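Side-chain contacts in putative hyaluronoglucosaminidase (Clostridium perfringens, PDB 6PWI), which probably hydrolyses glycosidic bonds of N-acetylhexosamine sugars as a secreted family 84 glycoside hydrolase, of which this chain holds the N-terminal part with the catalytic domain: residues 217-221 with 222-226; 240-243 with 244-247; 279-282 with 283-286; 447-451 with 452-456. All coordinates share one frame; numbering follows the deposited sequence.

Interaction 1. Residues 217-221 with 222-226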
loop_
_atom_site.group_PDB
_atom_site.type_symbol
_atom_site.label_atom_id
_atom_site.label_comp_id
_atom_site.label_asym_id
_atom_site.label_seq_id
_atom_site.Cartn_x
_atom_site.Cartn_y
_atom_site.Cartn_z
ATOM N N ASP A 217 8.866 17.123 -7.502
ATOM C CA ASP A 217 8.757 18.186 -8.488
ATOM C C ASP A 217 8.055 19.406 -7.895
ATOM O O ASP A 217 7.946 20.433 -8.559
ATOM C CB ASP A 217 8.047 17.691 -9.752
ATOM C CG ASP A 217 6.528 17.592 -9.634
ATOM O OD1 ASP A 217 6.039 16.871 -8.724
ATOM O OD2 ASP A 217 5.838 18.235 -10.460
ATOM N N ASP A 218 7.556 19.291 -6.660
ATOM C CA ASP A 218 6.825 20.387 -6.048
ATOM C C ASP A 218 7.816 21.400 -5.482
ATOM O O ASP A 218 8.428 21.175 -4.441
ATOM C CB ASP A 218 5.829 19.887 -4.999
ATOM C CG ASP A 218 4.948 20.974 -4.404
ATOM O OD1 ASP A 218 5.245 22.169 -4.610
ATOM O OD2 ASP A 218 3.960 20.613 -3.739
ATOM N N GLN A 219 7.937 22.536 -6.175
ATOM C CA GLN A 219 8.884 23.574 -5.809
ATOM C C GLN A 219 8.556 24.154 -4.430
ATOM O O GLN A 219 9.405 24.776 -3.810
ATOM C CB GLN A 219 8.929 24.660 -6.892
ATOM C CG GLN A 219 9.558 24.213 -8.207
ATOM C CD GLN A 219 10.867 23.458 -8.083
ATOM O OE1 GLN A 219 11.803 23.872 -7.393
ATOM N NE2 GLN A 219 10.952 22.334 -8.779
ATOM N N TYR A 220 7.333 23.949 -3.932
ATOM C CA TYR A 220 6.890 24.720 -2.780
ATOM C C TYR A 220 7.088 23.966 -1.469
ATOM O O TYR A 220 6.896 24.548 -0.408
ATOM C CB TYR A 220 5.464 25.238 -2.973
ATOM C CG TYR A 220 5.364 26.233 -4.099
ATOM C CD1 TYR A 220 5.706 27.565 -3.910
ATOM C CD2 TYR A 220 4.983 25.830 -5.371
ATOM C CE1 TYR A 220 5.648 28.477 -4.953
ATOM C CE2 TYR A 220 4.920 26.727 -6.424
ATOM C CZ TYR A 220 5.252 28.055 -6.213
ATOM O OH TYR A 220 5.173 28.930 -7.259
ATOM N N HIS A 221 7.471 22.689 -1.548
ATOM C CA HIS A 221 7.750 21.915 -0.348
ATOM C C HIS A 221 9.263 21.829 -0.159
ATOM O O HIS A 221 9.756 21.211 0.780
ATOM C CB HIS A 221 7.027 20.559 -0.403
ATOM C CG HIS A 221 7.820 19.465 -1.033
ATOM N ND1 HIS A 221 8.299 19.550 -2.321
ATOM C CD2 HIS A 221 8.226 18.269 -0.557
ATOM C CE1 HIS A 221 8.973 18.459 -2.613
ATOM N NE2 HIS A 221 8.944 17.655 -1.547
ATOM N N SER A 222 9.991 22.497 -1.056
ATOM C CA SER A 222 11.427 22.326 -1.181
ATOM C C SER A 222 11.958 23.378 -2.147
ATOM O O SER A 222 11.428 23.507 -3.248
ATOM C CB SER A 222 11.723 20.934 -1.692
ATOM O OG SER A 222 13.107 20.761 -1.940
ATOM N N LEU A 223 13.012 24.102 -1.752
ATOM C CA LEU A 223 13.632 25.135 -2.581
ATOM C C LEU A 223 12.864 26.452 -2.473
ATOM O O LEU A 223 13.433 27.464 -2.079
ATOM C CB LEU A 223 13.791 24.691 -4.045
ATOM C CG LEU A 223 15.223 24.429 -4.523
ATOM C CD1 LEU A 223 15.243 24.016 -5.989
ATOM C CD2 LEU A 223 16.115 25.646 -4.316
ATOM N N LYS A 224 11.578 26.431 -2.829
ATOM C CA LYS A 224 10.719 27.591 -2.659
ATOM C C LYS A 224 9.816 27.375 -1.447
ATOM O O LYS A 224 8.675 27.828 -1.436
ATOM C CB LYS A 224 9.877 27.849 -3.917
ATOM C CG LYS A 224 10.635 28.273 -5.171
ATOM C CD LYS A 224 9.749 29.038 -6.139
ATOM C CE LYS A 224 10.381 29.299 -7.491
ATOM N NZ LYS A 224 10.267 28.123 -8.391
ATOM N N TRP A 225 10.343 26.695 -0.421
ATOM C CA TRP A 225 9.537 26.363 0.744
ATOM C C TRP A 225 9.089 27.616 1.492
ATOM O O TRP A 225 8.088 27.575 2.204
ATOM C CB TRP A 225 10.239 25.363 1.671
ATOM C CG TRP A 225 11.503 25.851 2.312
ATOM C CD1 TRP A 225 12.777 25.588 1.898
ATOM C CD2 TRP A 225 11.628 26.654 3.502
ATOM N NE1 TRP A 225 13.684 26.176 2.740
ATOM C CE2 TRP A 225 13.011 26.841 3.731
ATOM C CE3 TRP A 225 10.718 27.241 4.391
ATOM C CZ2 TRP A 225 13.497 27.584 4.809
ATOM C CZ3 TRP A 225 11.199 27.971 5.458
ATOM C CH2 TRP A 225 12.570 28.142 5.662
ATOM N N ARG A 226 9.829 28.719 1.316
ATOM C CA ARG A 226 9.533 29.963 2.009
ATOM C C ARG A 226 8.249 30.579 1.460
ATOM O O ARG A 226 7.444 31.114 2.222
ATOM C CB ARG A 226 10.708 30.937 1.901
ATOM C CG ARG A 226 11.805 30.674 2.918
ATOM C CD ARG A 226 13.073 31.376 2.488
ATOM N NE ARG A 226 14.138 31.087 3.436
ATOM C CZ ARG A 226 15.204 30.339 3.172
ATOM N NH1 ARG A 226 15.364 29.817 1.968
ATOM N NH2 ARG A 226 16.113 30.126 4.110
#
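Ser222 lays its CB over one face of the imidazole of His221, a CH-pi contact in which CB sits 4.0 Å from the centroid of the His221 ring, 22° off the ring normal. The edge of the same ring is tied down separately: His221 ND1 donates to Asp218 O at 2.7 Å, with the carbonyl oxygen in the ring plane and the N-H aimed at one of its lone pairs. His221 CG stands between its own backbone N and carbonyl carbon (chi1 90°), which folds the ring back toward Asp218 across the type I turn from Asp218 to His221. That turn is also braced by an Asx turn, Asp218 OD1 accepting from Tyr220 N at 2.8 Å from above the carboxylate plane, while Asp218 OD2 is bonded to the Tyr229 hydroxyl. Farther along the chain, Lys224 N bonds Gln219 O at 2.9 Å, almost in line with the C=O. Lys224 passes Tyr220 at a slant, with CB 4.2 Å from Tyr220 CD1; its ammonium is too far above the ring for more than a weak cation-pi attraction. Gln219 and Leu223 run side by side, Gln219 OE1 lying 3.7 Å from Leu223 CD1. Trp225 CA-H points nearly straight at Tyr220 O. The stretch is one compact loop after barrel strand 210-213, typical of the loops that rim the active site at the C-terminal ends of the strands in a TIM barrel; Ser222 has its side chain about 5 Å from that of Asp299, the predicted proton donor.

Interaction 2. Residues 240-243 with 244-247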
loop_
_atom_site.group_PDB
_atom_site.type_symbol
_atom_site.label_atom_id
_atom_site.label_comp_id
_atom_site.label_asym_id
_atom_site.label_seq_id
_atom_site.Cartn_x
_atom_site.Cartn_y
_atom_site.Cartn_z
ATOM N N MET A 240 -7.491 17.233 -1.894
ATOM C CA MET A 240 -6.861 15.976 -1.523
ATOM C C MET A 240 -6.941 15.766 -0.014
ATOM O O MET A 240 -7.185 14.650 0.439
ATOM C CB MET A 240 -5.407 15.907 -1.995
ATOM C CG MET A 240 -5.310 15.747 -3.492
ATOM S SD MET A 240 -3.620 15.542 -4.079
ATOM C CE MET A 240 -3.056 17.240 -4.186
ATOM N N VAL A 241 -6.762 16.851 0.747
ATOM C CA VAL A 241 -6.812 16.801 2.198
ATOM C C VAL A 241 -8.214 16.383 2.648
ATOM O O VAL A 241 -8.369 15.624 3.606
ATOM C CB VAL A 241 -6.363 18.142 2.811
ATOM C CG1 VAL A 241 -6.682 18.231 4.294
ATOM C CG2 VAL A 241 -4.888 18.408 2.561
ATOM N N ASP A 242 -9.236 16.860 1.933
ATOM C CA ASP A 242 -10.611 16.522 2.258
ATOM C C ASP A 242 -10.848 15.029 2.039
ATOM O O ASP A 242 -11.531 14.395 2.846
ATOM C CB ASP A 242 -11.605 17.388 1.479
ATOM C CG ASP A 242 -11.726 18.837 1.945
ATOM O OD1 ASP A 242 -11.195 19.180 3.045
ATOM O OD2 ASP A 242 -12.361 19.627 1.206
ATOM N N VAL A 243 -10.285 14.469 0.953
ATOM C CA VAL A 243 -10.406 13.038 0.709
ATOM C C VAL A 243 -9.730 12.287 1.856
ATOM O O VAL A 243 -10.270 11.302 2.363
ATOM C CB VAL A 243 -9.878 12.594 -0.671
ATOM C CG1 VAL A 243 -9.844 11.078 -0.782
ATOM C CG2 VAL A 243 -10.708 13.167 -1.808
ATOM N N GLY A 244 -8.563 12.796 2.275
ATOM C CA GLY A 244 -7.852 12.286 3.436
ATOM C C GLY A 244 -8.719 12.270 4.697
ATOM O O GLY A 244 -8.678 11.305 5.460
ATOM N N ILE A 245 -9.490 13.346 4.913
ATOM C CA ILE A 245 -10.331 13.446 6.096
ATOM C C ILE A 245 -11.473 12.434 6.006
ATOM O O ILE A 245 -11.814 11.808 7.003
ATOM C CB ILE A 245 -10.825 14.890 6.333
ATOM C CG1 ILE A 245 -9.683 15.794 6.814
ATOM C CG2 ILE A 245 -12.018 14.917 7.291
ATOM C CD1 ILE A 245 -9.890 17.260 6.519
ATOM N N ALA A 246 -12.046 12.267 4.811
ATOM C CA ALA A 246 -13.200 11.397 4.622
ATOM C C ALA A 246 -12.814 9.922 4.766
ATOM O O ALA A 246 -13.623 9.117 5.218
ATOM C CB ALA A 246 -13.834 11.668 3.278
ATOM N N THR A 247 -11.580 9.578 4.369
ATOM C CA THR A 247 -11.136 8.192 4.296
ATOM C C THR A 247 -10.275 7.845 5.508
ATOM O O THR A 247 -10.069 6.670 5.808
ATOM C CB THR A 247 -10.298 7.946 3.035
ATOM O OG1 THR A 247 -9.144 8.787 3.116
ATOM C CG2 THR A 247 -11.066 8.169 1.749
#
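Thr247 grips Val243 O twice, through its backbone N at 3.0 Å from Val243 O and through its hydroxyl OG1 at 2.9 Å from the same oxygen. The two donors come from different directions: Thr247 N lies nearly in line with the C=O, whereas OG1 approaches with a C=O...O angle of 130°, tilted 32° from the carbonyl plane. Thr247 OG1 can reach back because it sits between its own N and carbonyl carbon (chi1 62°), and it also takes a bond from the backbone N of Asn249, just past the helix. The preceding turns are held by regular i to i+4 bonds, Gly244 N to Met240 O at 3.0 Å, Ile245 N to Val241 O at 2.9 Å and Ala246 N to Asp242 O at 2.9 Å. Outside these backbone bonds the side chains pack in pairs about one turn apart. Val241 CG1 meets the end of Ile245, CD1, at 4.0 Å, the two chains slanting across each other. Asp242 runs alongside Ile245, OD1 at 4.2 Å from Ile245 CD1, while its OD2 pairs with Lys238 in a salt bridge. On another side of the helix, Val243 CG1 touches Thr247 CG2 at 4.0 Å. Met240 and Val241 touch Phe251 of strand 250-255, and Met240 also packs on helix 193-204. Helix 231-247 belongs to a beta-alpha-beta unit of the barrel; in its last turn the threonine hydroxyl donates to Val243 O and accepts from Asn249 N, consistent with tying the helix end to the chain leading into strand 250-255.

Interaction 3. Residues 279-282 with 283-286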
loop_
_atom_site.group_PDB
_atom_site.type_symbol
_atom_site.label_atom_id
_atom_site.label_comp_id
_atom_site.label_asym_id
_atom_site.label_seq_id
_atom_site.Cartn_x
_atom_site.Cartn_y
_atom_site.Cartn_z
ATOM N N ILE A 279 6.934 28.355 9.826
ATOM C CA ILE A 279 5.699 28.291 10.588
ATOM C C ILE A 279 4.565 28.889 9.756
ATOM O O ILE A 279 3.446 28.384 9.787
ATOM C CB ILE A 279 5.871 28.942 11.979
ATOM C CG1 ILE A 279 6.600 27.993 12.937
ATOM C CG2 ILE A 279 4.535 29.402 12.558
ATOM C CD1 ILE A 279 7.109 28.652 14.195
ATOM N N ALA A 280 4.862 29.942 8.988
ATOM C CA ALA A 280 3.848 30.536 8.131
ATOM C C ALA A 280 3.383 29.490 7.121
ATOM O O ALA A 280 2.183 29.281 6.939
ATOM C CB ALA A 280 4.377 31.781 7.458
ATOM N N LYS A 281 4.354 28.813 6.497
ATOM C CA LYS A 281 4.063 27.804 5.496
ATOM C C LYS A 281 3.221 26.687 6.108
ATOM O O LYS A 281 2.276 26.222 5.475
ATOM C CB LYS A 281 5.342 27.251 4.863
ATOM C CG LYS A 281 5.112 26.281 3.715
ATOM C CD LYS A 281 4.121 26.780 2.686
ATOM C CE LYS A 281 4.524 26.435 1.271
ATOM N NZ LYS A 281 5.935 26.808 1.005
ATOM N N PHE A 282 3.564 26.274 7.336
ATOM C CA PHE A 282 2.823 25.219 8.009
ATOM C C PHE A 282 1.396 25.690 8.264
ATOM O O PHE A 282 0.455 24.912 8.113
ATOM C CB PHE A 282 3.527 24.761 9.291
ATOM C CG PHE A 282 4.623 23.734 9.123
ATOM C CD1 PHE A 282 5.082 23.355 7.869
ATOM C CD2 PHE A 282 5.225 23.156 10.232
ATOM C CE1 PHE A 282 6.091 22.413 7.732
ATOM C CE2 PHE A 282 6.236 22.216 10.095
ATOM C CZ PHE A 282 6.671 21.847 8.845
ATOM N N GLU A 283 1.255 26.973 8.632
ATOM C CA GLU A 283 -0.043 27.581 8.888
ATOM C C GLU A 283 -0.896 27.542 7.622
ATOM O O GLU A 283 -2.099 27.293 7.702
ATOM C CB GLU A 283 0.095 29.017 9.404
ATOM C CG GLU A 283 0.657 29.131 10.811
ATOM C CD GLU A 283 -0.262 28.661 11.926
ATOM O OE1 GLU A 283 -1.385 28.195 11.617
ATOM O OE2 GLU A 283 0.145 28.764 13.105
ATOM N N GLN A 284 -0.266 27.780 6.459
ATOM C CA GLN A 284 -0.977 27.775 5.188
ATOM C C GLN A 284 -1.570 26.389 4.930
ATOM O O GLN A 284 -2.744 26.279 4.576
ATOM C CB GLN A 284 -0.097 28.259 4.029
ATOM C CG GLN A 284 -0.884 28.506 2.744
ATOM C CD GLN A 284 -0.063 28.612 1.477
ATOM O OE1 GLN A 284 1.043 28.086 1.364
ATOM N NE2 GLN A 284 -0.621 29.285 0.486
ATOM N N LEU A 285 -0.764 25.336 5.125
ATOM C CA LEU A 285 -1.261 23.981 4.944
ATOM C C LEU A 285 -2.306 23.674 6.011
ATOM O O LEU A 285 -3.317 23.047 5.699
ATOM C CB LEU A 285 -0.108 22.970 4.982
ATOM C CG LEU A 285 0.652 22.725 3.674
ATOM C CD1 LEU A 285 -0.284 22.481 2.503
ATOM C CD2 LEU A 285 1.615 23.854 3.364
ATOM N N TYR A 286 -2.067 24.137 7.252
ATOM C CA TYR A 286 -2.972 23.912 8.374
ATOM C C TYR A 286 -4.357 24.468 8.052
ATOM O O TYR A 286 -5.370 23.892 8.456
ATOM C CB TYR A 286 -2.457 24.566 9.662
ATOM C CG TYR A 286 -3.267 24.238 10.895
ATOM C CD1 TYR A 286 -2.937 23.160 11.702
ATOM C CD2 TYR A 286 -4.373 24.999 11.262
ATOM C CE1 TYR A 286 -3.686 22.846 12.827
ATOM C CE2 TYR A 286 -5.138 24.694 12.377
ATOM C CZ TYR A 286 -4.788 23.615 13.168
ATOM O OH TYR A 286 -5.525 23.293 14.270
#
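Gln284 slants across the lysine chain of Lys281, its OE1 lying 3.6 Å from Lys281 CD. The same methylene also meets Leu285, whose CD2 is 3.9 Å from Lys281 CD. The lysine leaves the helix with CG trans to its backbone N (chi1 -175°), then bends at each later torsion; its NZ ends among the carbonyl oxygens of Tyr220, Trp225 and Glu227. Gln284 is extended beyond CG, and the same OE1 accepts from Tyr229 N. Around the helix, Glu283 CG, turned away from its own carbonyl carbon (chi1 -70°), lies 4.3 Å from Ile279 CG2; a bend at chi2 then directs the carboxylate to helix 304-321, where OE1 pairs with Lys321 and OE2 accepts from Trp317 NE1. Phe282 faces the barrel and stacks on Phe293 of strand 293-296. Backbone bonds one turn apart, among them Glu283 N to Ile279 O at 2.9 Å and Tyr286 N to Phe282 O at 2.8 Å, hold the spacing. With three carbonyls at its ammonium, Lys281 would be expected to stay protonated. Lys281 and Gln284 thus bond the loop between strand 210-213 and helix 231-247 by polar ends carried on apolar stems.

Interaction 4. Residues 447-451 with 452-456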
loop_
_atom_site.group_PDB
_atom_site.type_symbol
_atom_site.label_atom_id
_atom_site.label_comp_id
_atom_site.label_asym_id
_atom_site.label_seq_id
_atom_site.Cartn_x
_atom_site.Cartn_y
_atom_site.Cartn_z
ATOM N N ALA A 447 1.774 -10.739 12.783
ATOM C CA ALA A 447 1.997 -12.168 12.958
ATOM C C ALA A 447 1.148 -12.982 11.981
ATOM O O ALA A 447 1.605 -14.010 11.481
ATOM C CB ALA A 447 1.756 -12.580 14.389
ATOM N N ASP A 448 -0.071 -12.505 11.693
ATOM C CA ASP A 448 -0.996 -13.249 10.854
ATOM C C ASP A 448 -0.838 -12.864 9.386
ATOM O O ASP A 448 -1.722 -13.150 8.584
ATOM C CB ASP A 448 -2.448 -13.056 11.297
ATOM C CG ASP A 448 -2.718 -13.447 12.741
ATOM O OD1 ASP A 448 -1.956 -14.277 13.285
ATOM O OD2 ASP A 448 -3.688 -12.909 13.317
ATOM N N PHE A 449 0.281 -12.226 9.024
ATOM C CA PHE A 449 0.469 -11.883 7.624
ATOM C C PHE A 449 0.843 -13.130 6.827
ATOM O O PHE A 449 1.917 -13.707 7.016
ATOM C CB PHE A 449 1.491 -10.767 7.418
ATOM C CG PHE A 449 1.642 -10.356 5.976
ATOM C CD1 PHE A 449 0.590 -9.756 5.296
ATOM C CD2 PHE A 449 2.825 -10.580 5.290
ATOM C CE1 PHE A 449 0.725 -9.381 3.966
ATOM C CE2 PHE A 449 2.961 -10.203 3.960
ATOM C CZ PHE A 449 1.913 -9.600 3.303
ATOM N N ASP A 450 -0.080 -13.520 5.939
ATOM C CA ASP A 450 0.113 -14.619 5.009
ATOM C C ASP A 450 0.368 -14.057 3.613
ATOM O O ASP A 450 -0.550 -13.854 2.825
ATOM C CB ASP A 450 -1.057 -15.601 5.052
ATOM C CG ASP A 450 -0.728 -16.922 4.385
ATOM O OD1 ASP A 450 -0.374 -16.912 3.191
ATOM O OD2 ASP A 450 -0.812 -17.946 5.074
ATOM N N MET A 451 1.648 -13.803 3.352
ATOM C CA MET A 451 2.215 -13.314 2.110
ATOM C C MET A 451 1.466 -13.869 0.893
ATOM O O MET A 451 0.999 -13.097 0.057
ATOM C CB MET A 451 3.677 -13.763 2.101
ATOM C CG MET A 451 4.520 -13.230 0.991
ATOM S SD MET A 451 6.215 -13.835 1.220
ATOM C CE MET A 451 5.967 -15.599 1.418
ATOM N N ASP A 452 1.341 -15.204 0.799
ATOM C CA ASP A 452 0.824 -15.850 -0.404
ATOM C C ASP A 452 -0.685 -15.647 -0.532
ATOM O O ASP A 452 -1.187 -15.392 -1.627
ATOM C CB ASP A 452 1.228 -17.328 -0.492
ATOM C CG ASP A 452 2.717 -17.553 -0.721
ATOM O OD1 ASP A 452 3.391 -16.613 -1.179
ATOM O OD2 ASP A 452 3.201 -18.662 -0.428
ATOM N N LYS A 453 -1.398 -15.769 0.592
ATOM C CA LYS A 453 -2.850 -15.753 0.599
ATOM C C LYS A 453 -3.341 -14.316 0.436
ATOM O O LYS A 453 -4.258 -14.047 -0.337
ATOM C CB LYS A 453 -3.366 -16.412 1.880
ATOM C CG LYS A 453 -4.878 -16.496 2.004
ATOM C CD LYS A 453 -5.331 -17.369 3.163
ATOM C CE LYS A 453 -6.703 -17.014 3.692
ATOM N NZ LYS A 453 -7.638 -16.736 2.578
ATOM N N SER A 454 -2.704 -13.402 1.172
ATOM C CA SER A 454 -3.025 -11.987 1.150
ATOM C C SER A 454 -2.880 -11.438 -0.270
ATOM O O SER A 454 -3.757 -10.742 -0.771
ATOM C CB SER A 454 -2.142 -11.257 2.122
ATOM O OG SER A 454 -2.400 -9.869 2.075
ATOM N N TRP A 455 -1.763 -11.781 -0.915
ATOM C CA TRP A 455 -1.506 -11.383 -2.284
ATOM C C TRP A 455 -2.651 -11.841 -3.190
ATOM O O TRP A 455 -3.210 -11.052 -3.945
ATOM C CB TRP A 455 -0.153 -11.940 -2.719
ATOM C CG TRP A 455 0.264 -11.576 -4.109
ATOM C CD1 TRP A 455 0.324 -10.331 -4.668
ATOM C CD2 TRP A 455 0.722 -12.488 -5.120
ATOM N NE1 TRP A 455 0.777 -10.403 -5.957
ATOM C CE2 TRP A 455 1.029 -11.714 -6.263
ATOM C CE3 TRP A 455 0.899 -13.878 -5.168
ATOM C CZ2 TRP A 455 1.508 -12.293 -7.439
ATOM C CZ3 TRP A 455 1.370 -14.449 -6.330
ATOM C CH2 TRP A 455 1.670 -13.664 -7.447
ATOM N N LYS A 456 -3.018 -13.119 -3.082
ATOM C CA LYS A 456 -4.047 -13.691 -3.936
ATOM C C LYS A 456 -5.401 -13.032 -3.650
ATOM O O LYS A 456 -6.167 -12.743 -4.571
ATOM C CB LYS A 456 -4.092 -15.211 -3.747
ATOM C CG LYS A 456 -4.954 -15.960 -4.751
ATOM C CD LYS A 456 -5.297 -17.372 -4.341
ATOM C CE LYS A 456 -6.218 -18.044 -5.339
ATOM N NZ LYS A 456 -6.774 -19.313 -4.808
HETATM O O HOH W 1 2.536 -17.432 2.613
#
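Asp450 turns its carboxylate onto the start of helix 451-462: OD1 accepts from Lys453 N at 3.0 Å, the capping bond of an N-cap. CG trans to the backbone N (chi1 -165°) brings OD1 to the N-H of Lys453 in the first turn, and the donor arrives on the anti side of that oxygen, 32° out of the carboxylate plane. The aspartate and Lys453 side chains cross at about a right angle, with Lys453 CB 3.3 Å from Asp450 OD1; the lysine chain then runs outward, bends at its last torsion and ends at Asp457. A water bridges within the cap, donating to Asp450 OD1 and accepting from Asp452 N, which lies 3.1 Å from the water oxygen. The first helical backbone bonds follow, Ser454 N to Asp450 O at 2.8 Å, almost in line with the carbonyl, and Trp455 N to Met451 O at 3.2 Å. Ser454 carries OG trans to its N, beside Phe449 CE1 at 3.7 Å, and bonds Asp441 of helix 433-444. Met451 and Asp452 lie side by side; the methionine chain is extended until its final torsion turns, placing CE 3.8 Å from Asp452 OD1, which also has a salt bridge to Lys407. Trp455 bonds Met405 O through NE1 and meets Phe459 of its own helix and Tyr471 of helix 467-475 edge to face. The chemistry implies a capped helix start, in which OD1 takes the Lys453 N-H and a water links it to Asp452 N; the helix end would in turn probably stabilise the negative charge of Asp450.

How the interactions relate
The four contacts come in series along the chain, all within the family 84 catalytic region. Interactions 1 to 3 follow one another round the eight-stranded barrel: the loop after strand 210-213, helix 231-247 that comes next, and helix 268-286 after strand 250-255. Interactions 1 and 3 touch through the ammonium of Lys281, their centres 13 Å apart, whereas interaction 2 lies about 22 Å from interaction 1 and 18 Å from interaction 3, centre to centre. Interaction 4, centred about 39 Å from interaction 1 across the chain's centre, follows the last barrel strand in sequence. Helix 268-286 is thus bonded to a loop near the predicted active site, while interactions 2 and 4 lie at one helix's end and another's start.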